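Local coordinates for MFP2b (PDB 2BJR), which enhances the polymerization of major sperm protein (MSP) that underlies the amoeboid motility of Ascaris sperm, at residues A109-C114 with I162-L167; P203-G208 with I269-E274; N332-I337 with V345-A350. All coordinates share one frame; numbering follows the deposited sequence.

How the contacts relate
From the N terminus, contact 1 is met first: residues 162-167 return to residues 109-114 and close a loop holding the four-stranded sheet 117-153, joining the central and one outer strand of a small three-stranded sheet. Contact 2 opens after it has closed and brings strand 268-274 back against the loop at 203-208, with strand 209-210 and the strands from 229 to 262 lying between. Contact 3 comes last and is local, closing the hairpin of strands 334-339 and 342-347. The three run in series, neither nested nor crossed. Contact 1 lies in the first of two cytosolic motility protein regions, contacts 2 and 3 in the second; the centres of contacts 1 and 3 are about 46 Å apart.

Contact 1: A109-C114 with I162-L167; sequences AEMLRC and IIAREL
Glu110 and Arg165 form a salt bridge in which NE of Arg165 donates to OE1 of Glu110, 2.8 Å away. The bond is nearly straight, 161° at the hydrogen; the two planes are 19° apart and OE1 lies close to the guanidinium plane, so the carboxylate meets its edge. NH2 of Arg165 adds a weak second bond to OE1 at 3.3 Å. A water takes up the other oxygen, donating to Glu110 OE2. Arg165 reaches this position because its chain bends at chi3 (53°), while Glu110 runs extended beyond CG; NH1 of Arg165 turns to Asp9 in a further salt bridge, and Tyr91 makes a cation-pi contact with Arg165.

The backbones carrying these groups pair as antiparallel strands: 110-111 is an outer strand of a three-stranded sheet, and 161-166 is its central strand. Glu110 and Arg165 are a hydrogen-bonded pair, with Arg165 N donating to Glu110 O at 2.7 Å and Glu110 N to Arg165 O at 3.1 Å, and Leu112 N continues the ladder to Ile163 O at 3.0 Å. A second water donates to both Leu112 O and Ile163 O.

On the face carrying Met111 and Ala164, the bent selenomethionine chain of Met111 sets its CE 3.6 Å from Ala164 CB, and its SE meets Ile162 CD1. Past strand 110-111, Leu112 lies beside Ile163, its CD2 3.6 Å from Ile163 CD1.

Contact 2: P203-G208 with I269-E274; sequences PWPTVG and IQILYE
Tyr273 lays one face of its ring against the backbone of Gly208, and the orientation of that ring organises the contact. Gly208 CA stands 3.6 Å from the ring centroid and 18° off the normal, a CH-pi contact over the face. Its closest ring atom is CE2 of Tyr273, at 3.4 Å from Gly208 CA, so the glycine is displaced toward the rim. Having no side chain, Gly208 can bring its main chain flat onto the ring. With CG of Tyr273 beside its backbone N and anti to the carbonyl carbon (chi1 -82°), the ring extends from the strand to the loop, and its hydroxyl end enters between Pro205 and Val207.

These two residues meet the ring at its edge, near its plane. Pro205 CB lies 3.2 Å from Tyr273 OH. Val207 comes across at about a right angle; its CG2 is modelled only 3.0 Å from Tyr273 OH, with chi1 (-31°) away from a staggered value, so its exact placement at the ring edge is doubtful.

The loop leads from strand 194-199 into the short strand 209-210, and both strands pair antiparallel with 268-274, so Tyr273 packs against the connection between two neighbours of its own strand in a branched antiparallel sheet. No hydrogen bond joins the two segments.

Two residues back along the strand, Ile271 crosses Pro205 obliquely, with Ile271 CD1 3.9 Å from Pro205 CG. Phe198 of strand 194-199 touches Pro205, Ile271 and Tyr273. On the loop side, Pro205 CD rests over one face of Trp204, whose ring packs edge-to-face with Tyr229.

Contact 3: N332-I337 with V345-A350; sequences NERATI and VLVGPA
Glu333, with a positive phi of 42°, offers its carbonyl to Gly348 while forming, with Arg334, a G1 beta bulge opposite Asp329. The bulge lies where strand 322-329 turns into strand 334-339, which then pairs with 342-347 as a beta hairpin at an outer end of an antiparallel sheet; the local axes of 334-337 and 345-347 run 165° apart. Gly348 N reaches Glu333 O at 3.0 Å. The same oxygen also receives a CA-H contact from Val347 CA at 3.3 Å, so two adjacent residues share one acceptor at the bulge.

The regular ladder centres on Ala335 and Leu346, a hydrogen-bonded pair. Leu346 N donates to Ala335 O at 2.7 Å in an almost linear bond, and Ala335 N returns to Leu346 O at 2.9 Å. Both of these side chains lie on the face that packs against Leu317 and Val351.

Arg334, Thr336, Val345 and Val347 occupy the other face, in two non-hydrogen-bonded pairs. Arg334 turns CG away from its own amide nitrogen (chi1 -167°) and stays extended as far as NE, which carries it along the hairpin past its partner Val347 to Val345. Its NH2 comes 3.7 Å from Val345 CG1, an oblique approach to the guanidinium, while Thr336 CG2 sits over one face of that group, offset toward its rim. Thr336 and Val345 lie side by side, with Thr336 CG2 4.0 Å from Val345 CG2, and the hydroxyl of Thr336 bonds to Glu343. At the bulge end the extended side chain of Glu333 passes along the glycine, its OE2 hydrogen-bonded to His352 NE2 and its OE1 3.7 Å from Gly348 CA.

Contact 1: A109-C114 with I162-L167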
ATOM      1  N   ALA A 109       7.711 -13.243 -22.032  1.00 31.12           N
ATOM      2  CA  ALA A 109       7.958 -12.312 -20.935  1.00 29.78           C
ATOM      3  C   ALA A 109       9.478 -12.199 -20.632  1.00 29.67           C
ATOM      4  O   ALA A 109      10.222 -13.133 -20.900  1.00 30.72           O
ATOM      5  CB  ALA A 109       7.217 -12.787 -19.703  1.00 29.61           C
ATOM      6  N   GLU A 110       9.922 -11.044 -20.157  1.00 28.50           N
ATOM      7  CA  GLU A 110      11.297 -10.838 -19.621  1.00 28.59           C
ATOM      8  C   GLU A 110      11.248 -10.751 -18.112  1.00 27.78           C
ATOM      9  O   GLU A 110      10.434 -10.007 -17.595  1.00 28.88           O
ATOM     10  CB  GLU A 110      11.860  -9.486 -20.040  1.00 28.96           C
ATOM     11  CG  GLU A 110      12.176  -9.351 -21.501  1.00 30.18           C
ATOM     12  CD  GLU A 110      12.603  -7.962 -21.898  1.00 34.42           C
ATOM     13  OE1 GLU A 110      12.483  -7.011 -21.107  1.00 33.32           O
ATOM     14  OE2 GLU A 110      13.038  -7.817 -23.062  1.00 38.24           O
HETATM   15  N   MSE A 111      12.129 -11.441 -17.410  1.00 26.39           N
HETATM   16  CA  MSE A 111      12.111 -11.426 -15.949  1.00 25.19           C
HETATM   17  C   MSE A 111      12.780 -10.175 -15.491  1.00 23.89           C
HETATM   18  O   MSE A 111      13.839  -9.790 -16.016  1.00 24.05           O
HETATM   19  CB  MSE A 111      12.816 -12.645 -15.360  1.00 25.37           C
HETATM   20  CG  MSE A 111      12.234 -13.984 -15.638  1.00 26.37           C
HETATM   21 SE   MSE A 111      10.280 -14.184 -15.212  1.00 34.35          SE
HETATM   22  CE  MSE A 111       9.553 -13.820 -16.980  1.00 29.70           C
ATOM     23  N   LEU A 112      12.183  -9.504 -14.524  1.00 21.41           N
ATOM     24  CA  LEU A 112      12.838  -8.374 -13.959  1.00 20.67           C
ATOM     25  C   LEU A 112      14.106  -8.854 -13.247  1.00 20.95           C
ATOM     26  O   LEU A 112      14.094  -9.824 -12.487  1.00 20.30           O
ATOM     27  CB  LEU A 112      11.949  -7.650 -13.009  1.00 20.89           C
ATOM     28  CG  LEU A 112      12.585  -6.538 -12.182  1.00 24.23           C
ATOM     29  CD1 LEU A 112      12.704  -5.326 -13.054  1.00 25.48           C
ATOM     30  CD2 LEU A 112      11.754  -6.201 -10.934  1.00 28.74           C
ATOM     31  N   ARG A 113      15.198  -8.154 -13.512  1.00 21.00           N
ATOM     32  CA  ARG A 113      16.466  -8.480 -12.849  1.00 22.20           C
ATOM     33  C   ARG A 113      17.408  -7.295 -12.887  1.00 21.23           C
ATOM     34  O   ARG A 113      17.258  -6.401 -13.738  1.00 20.66           O
ATOM     35  CB  ARG A 113      17.126  -9.672 -13.509  1.00 23.22           C
ATOM     36  CG  ARG A 113      17.561  -9.380 -14.933  1.00 25.45           C
ATOM     37  CD  ARG A 113      17.999 -10.615 -15.667  1.00 28.13           C
ATOM     38  NE  ARG A 113      19.223 -11.159 -15.069  1.00 30.85           N
ATOM     39  CZ  ARG A 113      19.774 -12.296 -15.428  1.00 32.20           C
ATOM     40  NH1 ARG A 113      19.199 -13.038 -16.366  1.00 35.61           N
ATOM     41  NH2 ARG A 113      20.885 -12.725 -14.841  1.00 34.38           N
ATOM     42  N   CYS A 114      18.359  -7.288 -11.960  1.00 21.00           N
ATOM     43  CA  CYS A 114      19.537  -6.398 -12.006  1.00 21.87           C
ATOM     44  C   CYS A 114      20.742  -7.272 -11.826  1.00 22.46           C
ATOM     45  O   CYS A 114      20.950  -7.856 -10.779  1.00 19.89           O
ATOM     46  CB  CYS A 114      19.484  -5.305 -10.950  1.00 21.32           C
ATOM     47  SG  CYS A 114      17.996  -4.287 -10.978  1.00 21.78           S
ATOM     48  N   ILE A 162       7.796 -13.671  -8.288  1.00 19.04           N
ATOM     49  CA  ILE A 162       8.782 -12.796  -8.934  1.00 18.04           C
ATOM     50  C   ILE A 162       8.077 -11.956  -9.985  1.00 18.66           C
ATOM     51  O   ILE A 162       6.925 -12.269 -10.368  1.00 18.82           O
ATOM     52  CB  ILE A 162       9.926 -13.629  -9.541  1.00 17.99           C
ATOM     53  CG1 ILE A 162       9.421 -14.580 -10.636  1.00 19.94           C
ATOM     54  CG2 ILE A 162      10.556 -14.430  -8.457  1.00 17.99           C
ATOM     55  CD1 ILE A 162      10.511 -15.249 -11.506  1.00 19.90           C
ATOM     56  N   ILE A 163       8.715 -10.856 -10.383  1.00 18.61           N
ATOM     57  CA  ILE A 163       8.140  -9.924 -11.358  1.00 18.43           C
ATOM     58  C   ILE A 163       8.548 -10.275 -12.793  1.00 20.50           C
ATOM     59  O   ILE A 163       9.760 -10.399 -13.093  1.00 17.30           O
ATOM     60  CB  ILE A 163       8.564  -8.495 -11.047  1.00 19.59           C
ATOM     61  CG1 ILE A 163       8.015  -8.053  -9.686  1.00 23.31           C
ATOM     62  CG2 ILE A 163       8.114  -7.555 -12.112  1.00 19.16           C
ATOM     63  CD1 ILE A 163       8.662  -6.782  -9.149  1.00 25.24           C
ATOM     64  N   ALA A 164       7.546 -10.398 -13.670  1.00 20.06           N
ATOM     65  CA  ALA A 164       7.766 -10.483 -15.130  1.00 21.30           C
ATOM     66  C   ALA A 164       7.385  -9.165 -15.778  1.00 21.71           C
ATOM     67  O   ALA A 164       6.402  -8.510 -15.392  1.00 21.00           O
ATOM     68  CB  ALA A 164       6.924 -11.627 -15.728  1.00 21.25           C
ATOM     69  N   ARG A 165       8.190  -8.726 -16.740  1.00 22.03           N
ATOM     70  CA  ARG A 165       7.816  -7.676 -17.655  1.00 23.61           C
ATOM     71  C   ARG A 165       7.015  -8.293 -18.810  1.00 24.50           C
ATOM     72  O   ARG A 165       7.507  -9.189 -19.518  1.00 23.46           O
ATOM     73  CB  ARG A 165       9.070  -6.964 -18.216  1.00 24.08           C
ATOM     74  CG  ARG A 165       9.924  -6.225 -17.223  1.00 24.02           C
ATOM     75  CD  ARG A 165      11.412  -6.098 -17.640  1.00 22.47           C
ATOM     76  NE  ARG A 165      11.560  -5.517 -18.988  1.00 22.78           N
ATOM     77  CZ  ARG A 165      11.512  -4.245 -19.287  1.00 23.79           C
ATOM     78  NH1 ARG A 165      11.335  -3.317 -18.360  1.00 25.33           N
ATOM     79  NH2 ARG A 165      11.641  -3.865 -20.576  1.00 29.11           N
ATOM     80  N   GLU A 166       5.788  -7.811 -18.987  1.00 25.64           N
ATOM     81  CA  GLU A 166       4.915  -8.256 -20.058  1.00 27.32           C
ATOM     82  C   GLU A 166       5.039  -7.233 -21.163  1.00 28.28           C
ATOM     83  O   GLU A 166       4.758  -6.052 -20.968  1.00 26.71           O
ATOM     84  CB  GLU A 166       3.463  -8.317 -19.578  1.00 27.08           C
ATOM     85  CG  GLU A 166       3.237  -9.277 -18.449  1.00 29.43           C
ATOM     86  CD  GLU A 166       2.942 -10.698 -18.871  1.00 32.71           C
ATOM     87  OE1 GLU A 166       2.906 -10.997 -20.085  1.00 35.82           O
ATOM     88  OE2 GLU A 166       2.760 -11.528 -17.966  1.00 31.08           O
ATOM     89  N   LEU A 167       5.440  -7.709 -22.336  1.00 30.33           N
ATOM     90  CA  LEU A 167       5.794  -6.853 -23.454  1.00 32.67           C
ATOM     91  C   LEU A 167       4.653  -6.684 -24.468  1.00 34.23           C
ATOM     92  O   LEU A 167       4.761  -5.847 -25.370  1.00 34.74           O
ATOM     93  CB  LEU A 167       7.050  -7.403 -24.138  1.00 32.61           C
ATOM     94  CG  LEU A 167       8.273  -7.475 -23.206  1.00 34.13           C
ATOM     95  CD1 LEU A 167       9.549  -7.867 -23.971  1.00 35.59           C
ATOM     96  CD2 LEU A 167       8.457  -6.151 -22.498  1.00 34.22           C
TER
HETATM   97  O   HOH W   1      12.544  -5.262 -23.433  1.00 38.32           O
HETATM   98  O   HOH W   2      12.045 -11.560 -11.840  1.00 15.71           O

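Contact 2: P203-G208 with I269-E274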
ATOM      1  N   PRO A 203       0.130  17.447  -6.250  1.00 26.53           N
ATOM      2  CA  PRO A 203      -1.172  17.830  -6.794  1.00 26.00           C
ATOM      3  C   PRO A 203      -2.236  16.800  -6.469  1.00 25.61           C
ATOM      4  O   PRO A 203      -1.911  15.609  -6.391  1.00 23.75           O
ATOM      5  CB  PRO A 203      -0.919  17.883  -8.312  1.00 26.13           C
ATOM      6  CG  PRO A 203       0.547  18.140  -8.459  1.00 27.39           C
ATOM      7  CD  PRO A 203       1.148  17.307  -7.318  1.00 27.95           C
ATOM      8  N   TRP A 204      -3.484  17.247  -6.320  1.00 25.33           N
ATOM      9  CA  TRP A 204      -4.626  16.379  -6.029  1.00 25.54           C
ATOM     10  C   TRP A 204      -4.684  15.250  -7.075  1.00 26.76           C
ATOM     11  O   TRP A 204      -4.372  15.500  -8.234  1.00 26.42           O
ATOM     12  CB  TRP A 204      -5.927  17.194  -6.046  1.00 25.28           C
ATOM     13  CG  TRP A 204      -7.063  16.486  -5.443  1.00 24.67           C
ATOM     14  CD1 TRP A 204      -8.140  15.953  -6.076  1.00 25.25           C
ATOM     15  CD2 TRP A 204      -7.224  16.187  -4.057  1.00 22.82           C
ATOM     16  NE1 TRP A 204      -8.964  15.337  -5.168  1.00 24.39           N
ATOM     17  CE2 TRP A 204      -8.432  15.477  -3.917  1.00 24.13           C
ATOM     18  CE3 TRP A 204      -6.479  16.465  -2.919  1.00 21.99           C
ATOM     19  CZ2 TRP A 204      -8.903  15.050  -2.702  1.00 22.86           C
ATOM     20  CZ3 TRP A 204      -6.930  16.037  -1.724  1.00 20.70           C
ATOM     21  CH2 TRP A 204      -8.152  15.348  -1.605  1.00 21.84           C
ATOM     22  N   PRO A 205      -5.023  14.026  -6.667  1.00 28.08           N
ATOM     23  CA  PRO A 205      -5.048  12.874  -7.579  1.00 29.32           C
ATOM     24  C   PRO A 205      -5.965  13.030  -8.804  1.00 31.53           C
ATOM     25  O   PRO A 205      -7.079  13.534  -8.706  1.00 30.19           O
ATOM     26  CB  PRO A 205      -5.601  11.750  -6.713  1.00 29.69           C
ATOM     27  CG  PRO A 205      -5.286  12.105  -5.366  1.00 28.67           C
ATOM     28  CD  PRO A 205      -5.405  13.629  -5.298  1.00 27.67           C
ATOM     29  N   THR A 206      -5.460  12.564  -9.942  1.00 34.11           N
ATOM     30  CA  THR A 206      -6.196  12.504 -11.222  1.00 35.71           C
ATOM     31  C   THR A 206      -6.402  11.054 -11.688  1.00 35.67           C
ATOM     32  O   THR A 206      -7.171  10.797 -12.599  1.00 38.10           O
ATOM     33  CB  THR A 206      -5.386  13.270 -12.307  1.00 35.80           C
ATOM     34  OG1 THR A 206      -4.091  12.663 -12.472  1.00 36.72           O
ATOM     35  CG2 THR A 206      -5.048  14.680 -11.870  1.00 37.49           C
ATOM     36  N   VAL A 207      -5.725  10.106 -11.042  1.00 36.31           N
ATOM     37  CA  VAL A 207      -5.607   8.721 -11.526  1.00 35.54           C
ATOM     38  C   VAL A 207      -6.681   7.825 -10.897  1.00 34.29           C
ATOM     39  O   VAL A 207      -6.833   6.609 -11.260  1.00 33.97           O
ATOM     40  CB  VAL A 207      -4.169   8.153 -11.243  1.00 37.01           C
ATOM     41  CG1 VAL A 207      -3.131   9.242 -11.288  1.00 39.54           C
ATOM     42  CG2 VAL A 207      -4.071   7.537  -9.913  1.00 37.38           C
ATOM     43  N   GLY A 208      -7.435   8.423  -9.958  1.00 31.22           N
ATOM     44  CA  GLY A 208      -8.502   7.719  -9.279  1.00 29.01           C
ATOM     45  C   GLY A 208      -9.381   8.597  -8.417  1.00 26.65           C
ATOM     46  O   GLY A 208      -9.242   9.799  -8.359  1.00 26.85           O
ATOM     47  N   ILE A 269       2.078   9.239   1.943  1.00 17.04           N
ATOM     48  CA  ILE A 269       0.815   8.677   2.438  1.00 16.79           C
ATOM     49  C   ILE A 269       0.214   7.765   1.387  1.00 16.34           C
ATOM     50  O   ILE A 269       0.714   7.675   0.269  1.00 15.56           O
ATOM     51  CB  ILE A 269      -0.231   9.768   2.766  1.00 16.38           C
ATOM     52  CG1 ILE A 269      -0.573  10.568   1.511  1.00 17.16           C
ATOM     53  CG2 ILE A 269       0.275  10.636   3.903  1.00 18.44           C
ATOM     54  CD1 ILE A 269      -1.822  11.451   1.719  1.00 18.81           C
ATOM     55  N   GLN A 270      -0.838   7.037   1.771  1.00 15.63           N
ATOM     56  CA  GLN A 270      -1.556   6.190   0.815  1.00 14.38           C
ATOM     57  C   GLN A 270      -3.007   6.672   0.778  1.00 15.00           C
ATOM     58  O   GLN A 270      -3.629   6.863   1.823  1.00 16.53           O
ATOM     59  CB  GLN A 270      -1.456   4.738   1.185  1.00 14.80           C
ATOM     60  CG  GLN A 270      -0.004   4.227   1.145  1.00 16.61           C
ATOM     61  CD  GLN A 270       0.107   2.763   1.564  1.00 18.47           C
ATOM     62  OE1 GLN A 270      -0.779   1.992   1.284  1.00 18.77           O
ATOM     63  NE2 GLN A 270       1.241   2.375   2.169  1.00 16.93           N
ATOM     64  N   ILE A 271      -3.511   6.875  -0.418  1.00 15.04           N
ATOM     65  CA  ILE A 271      -4.866   7.354  -0.581  1.00 15.61           C
ATOM     66  C   ILE A 271      -5.757   6.234  -1.077  1.00 14.95           C
ATOM     67  O   ILE A 271      -5.463   5.565  -2.080  1.00 14.63           O
ATOM     68  CB  ILE A 271      -4.911   8.540  -1.537  1.00 15.00           C
ATOM     69  CG1 ILE A 271      -4.113   9.748  -0.969  1.00 15.65           C
ATOM     70  CG2 ILE A 271      -6.388   8.932  -1.815  1.00 14.64           C
ATOM     71  CD1 ILE A 271      -4.004  10.972  -1.874  1.00 17.80           C
ATOM     72  N   LEU A 272      -6.897   6.049  -0.395  1.00 15.74           N
ATOM     73  CA  LEU A 272      -7.827   4.992  -0.774  1.00 15.39           C
ATOM     74  C   LEU A 272      -8.625   5.435  -2.029  1.00 16.27           C
ATOM     75  O   LEU A 272      -9.077   6.571  -2.095  1.00 16.60           O
ATOM     76  CB  LEU A 272      -8.791   4.663   0.400  1.00 15.91           C
ATOM     77  CG  LEU A 272      -9.769   3.537   0.141  1.00 15.59           C
ATOM     78  CD1 LEU A 272      -9.063   2.258  -0.056  1.00 14.18           C
ATOM     79  CD2 LEU A 272     -10.724   3.406   1.288  1.00 15.80           C
ATOM     80  N   TYR A 273      -8.746   4.535  -3.001  1.00 16.80           N
ATOM     81  CA  TYR A 273      -9.480   4.793  -4.224  1.00 18.74           C
ATOM     82  C   TYR A 273     -10.669   3.856  -4.349  1.00 19.39           C
ATOM     83  O   TYR A 273     -10.579   2.678  -4.003  1.00 20.39           O
ATOM     84  CB  TYR A 273      -8.606   4.545  -5.444  1.00 18.63           C
ATOM     85  CG  TYR A 273      -7.673   5.647  -5.875  1.00 18.84           C
ATOM     86  CD1 TYR A 273      -7.625   6.880  -5.259  1.00 18.22           C
ATOM     87  CD2 TYR A 273      -6.825   5.426  -6.952  1.00 22.36           C
ATOM     88  CE1 TYR A 273      -6.760   7.887  -5.719  1.00 21.38           C
ATOM     89  CE2 TYR A 273      -5.964   6.423  -7.423  1.00 21.79           C
ATOM     90  CZ  TYR A 273      -5.938   7.645  -6.812  1.00 23.71           C
ATOM     91  OH  TYR A 273      -5.078   8.606  -7.292  1.00 24.21           O
ATOM     92  N   GLU A 274     -11.768   4.396  -4.863  1.00 20.71           N
ATOM     93  CA  GLU A 274     -12.927   3.604  -5.239  1.00 21.89           C
ATOM     94  C   GLU A 274     -12.732   3.265  -6.700  1.00 22.59           C
ATOM     95  O   GLU A 274     -12.663   4.168  -7.574  1.00 23.70           O
ATOM     96  CB  GLU A 274     -14.211   4.431  -5.053  1.00 22.41           C
ATOM     97  CG  GLU A 274     -15.498   3.709  -5.393  1.00 24.38           C
ATOM     98  CD  GLU A 274     -16.686   4.538  -4.925  1.00 30.04           C
ATOM     99  OE1 GLU A 274     -16.848   5.652  -5.458  1.00 31.64           O
ATOM    100  OE2 GLU A 274     -17.406   4.102  -3.992  1.00 34.12           O
TER

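Contact 3: N332-I337 with V345-A350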
ATOM      1  N   ASN A 332     -11.372  -3.200  19.745  1.00 26.22           N
ATOM      2  CA  ASN A 332     -10.961  -2.678  21.035  1.00 26.78           C
ATOM      3  C   ASN A 332     -11.778  -1.438  21.435  1.00 25.21           C
ATOM      4  O   ASN A 332     -11.483  -0.759  22.414  1.00 24.61           O
ATOM      5  CB  ASN A 332      -9.448  -2.437  21.016  1.00 27.78           C
ATOM      6  CG  ASN A 332      -8.618  -3.773  20.813  1.00 33.41           C
ATOM      7  OD1 ASN A 332      -8.963  -4.828  21.405  1.00 39.24           O
ATOM      8  ND2 ASN A 332      -7.514  -3.719  20.026  1.00 28.39           N
ATOM      9  N   GLU A 333     -12.838  -1.153  20.671  1.00 24.07           N
ATOM     10  CA  GLU A 333     -13.677   0.012  20.891  1.00 23.00           C
ATOM     11  C   GLU A 333     -12.901   1.291  21.227  1.00 22.49           C
ATOM     12  O   GLU A 333     -13.030   1.856  22.328  1.00 22.42           O
ATOM     13  CB  GLU A 333     -14.721  -0.283  21.966  1.00 23.07           C
ATOM     14  CG  GLU A 333     -15.717  -1.353  21.534  1.00 24.65           C
ATOM     15  CD  GLU A 333     -16.849  -1.522  22.543  1.00 27.45           C
ATOM     16  OE1 GLU A 333     -16.579  -1.292  23.740  1.00 27.02           O
ATOM     17  OE2 GLU A 333     -18.009  -1.789  22.107  1.00 25.35           O
ATOM     18  N   ARG A 334     -12.076   1.746  20.290  1.00 20.12           N
ATOM     19  CA  ARG A 334     -11.366   3.005  20.444  1.00 19.30           C
ATOM     20  C   ARG A 334     -11.453   3.755  19.114  1.00 19.46           C
ATOM     21  O   ARG A 334     -11.495   3.117  18.058  1.00 18.77           O
ATOM     22  CB  ARG A 334      -9.916   2.684  20.739  1.00 20.69           C
ATOM     23  CG  ARG A 334      -9.068   3.818  21.218  1.00 20.93           C
ATOM     24  CD  ARG A 334      -7.765   3.329  21.891  1.00 22.67           C
ATOM     25  NE  ARG A 334      -7.015   4.431  22.437  1.00 22.47           N
ATOM     26  CZ  ARG A 334      -6.051   5.072  21.798  1.00 23.63           C
ATOM     27  NH1 ARG A 334      -5.760   4.765  20.546  1.00 23.20           N
ATOM     28  NH2 ARG A 334      -5.446   6.081  22.391  1.00 24.22           N
ATOM     29  N   ALA A 335     -11.504   5.065  19.172  1.00 18.14           N
ATOM     30  CA  ALA A 335     -11.498   5.895  17.965  1.00 19.40           C
ATOM     31  C   ALA A 335     -10.884   7.234  18.287  1.00 19.29           C
ATOM     32  O   ALA A 335     -11.102   7.817  19.378  1.00 19.88           O
ATOM     33  CB  ALA A 335     -12.933   6.072  17.442  1.00 17.93           C
ATOM     34  N   THR A 336     -10.096   7.744  17.346  1.00 19.37           N
ATOM     35  CA  THR A 336      -9.415   9.020  17.543  1.00 18.80           C
ATOM     36  C   THR A 336      -9.279   9.887  16.291  1.00 19.07           C
ATOM     37  O   THR A 336      -9.482   9.417  15.179  1.00 16.98           O
ATOM     38  CB  THR A 336      -8.002   8.811  18.160  1.00 18.84           C
ATOM     39  OG1 THR A 336      -7.024   8.553  17.157  1.00 18.79           O
ATOM     40  CG2 THR A 336      -7.896   7.577  19.028  1.00 20.02           C
ATOM     41  N   ILE A 337      -8.984  11.168  16.522  1.00 17.95           N
ATOM     42  CA  ILE A 337      -8.670  12.111  15.465  1.00 19.61           C
ATOM     43  C   ILE A 337      -7.465  12.924  15.913  1.00 19.47           C
ATOM     44  O   ILE A 337      -7.189  13.035  17.129  1.00 20.63           O
ATOM     45  CB  ILE A 337      -9.827  13.077  15.194  1.00 19.71           C
ATOM     46  CG1 ILE A 337     -10.328  13.740  16.499  1.00 21.11           C
ATOM     47  CG2 ILE A 337     -10.918  12.402  14.477  1.00 20.71           C
ATOM     48  CD1 ILE A 337     -11.246  14.957  16.251  1.00 22.16           C
ATOM     49  N   VAL A 345      -9.331  11.311  21.847  1.00 22.40           N
ATOM     50  CA  VAL A 345      -9.592   9.901  21.973  1.00 24.20           C
ATOM     51  C   VAL A 345     -10.981   9.576  22.575  1.00 25.00           C
ATOM     52  O   VAL A 345     -11.326  10.076  23.644  1.00 24.51           O
ATOM     53  CB  VAL A 345      -8.497   9.235  22.877  1.00 24.00           C
ATOM     54  CG1 VAL A 345      -8.722   7.759  23.028  1.00 25.14           C
ATOM     55  CG2 VAL A 345      -7.056   9.566  22.383  1.00 24.99           C
ATOM     56  N   LEU A 346     -11.727   8.705  21.895  1.00 24.64           N
ATOM     57  CA  LEU A 346     -12.967   8.112  22.380  1.00 25.62           C
ATOM     58  C   LEU A 346     -12.802   6.621  22.641  1.00 25.66           C
ATOM     59  O   LEU A 346     -12.133   5.940  21.906  1.00 24.35           O
ATOM     60  CB  LEU A 346     -14.107   8.324  21.356  1.00 25.28           C
ATOM     61  CG  LEU A 346     -14.343   9.720  20.832  1.00 27.63           C
ATOM     62  CD1 LEU A 346     -15.595   9.688  19.943  1.00 28.66           C
ATOM     63  CD2 LEU A 346     -14.529  10.702  21.926  1.00 31.65           C
ATOM     64  N   VAL A 347     -13.411   6.115  23.711  1.00 25.84           N
ATOM     65  CA  VAL A 347     -13.398   4.699  24.016  1.00 26.55           C
ATOM     66  C   VAL A 347     -14.766   4.211  24.477  1.00 27.42           C
ATOM     67  O   VAL A 347     -15.581   5.000  24.986  1.00 25.98           O
ATOM     68  CB  VAL A 347     -12.410   4.327  25.165  1.00 27.25           C
ATOM     69  CG1 VAL A 347     -11.000   4.664  24.759  1.00 28.38           C
ATOM     70  CG2 VAL A 347     -12.778   5.073  26.505  1.00 29.06           C
ATOM     71  N   GLY A 348     -14.937   2.902  24.339  1.00 27.73           N
ATOM     72  CA  GLY A 348     -16.076   2.174  24.878  1.00 29.89           C
ATOM     73  C   GLY A 348     -17.341   2.640  24.211  1.00 30.20           C
ATOM     74  O   GLY A 348     -17.365   2.780  23.004  1.00 30.32           O
ATOM     75  N   PRO A 349     -18.378   2.946  24.995  1.00 31.21           N
ATOM     76  CA  PRO A 349     -19.669   3.357  24.419  1.00 30.74           C
ATOM     77  C   PRO A 349     -19.580   4.655  23.604  1.00 29.67           C
ATOM     78  O   PRO A 349     -20.409   4.905  22.715  1.00 29.82           O
ATOM     79  CB  PRO A 349     -20.581   3.601  25.650  1.00 31.58           C
ATOM     80  CG  PRO A 349     -19.837   3.152  26.851  1.00 32.03           C
ATOM     81  CD  PRO A 349     -18.375   2.946  26.474  1.00 31.41           C
ATOM     82  N   ALA A 350     -18.608   5.489  23.928  1.00 27.97           N
ATOM     83  CA  ALA A 350     -18.417   6.717  23.196  1.00 26.74           C
ATOM     84  C   ALA A 350     -18.069   6.467  21.715  1.00 25.21           C
ATOM     85  O   ALA A 350     -18.219   7.382  20.928  1.00 23.98           O
ATOM     86  CB  ALA A 350     -17.357   7.571  23.840  1.00 27.43           C
TER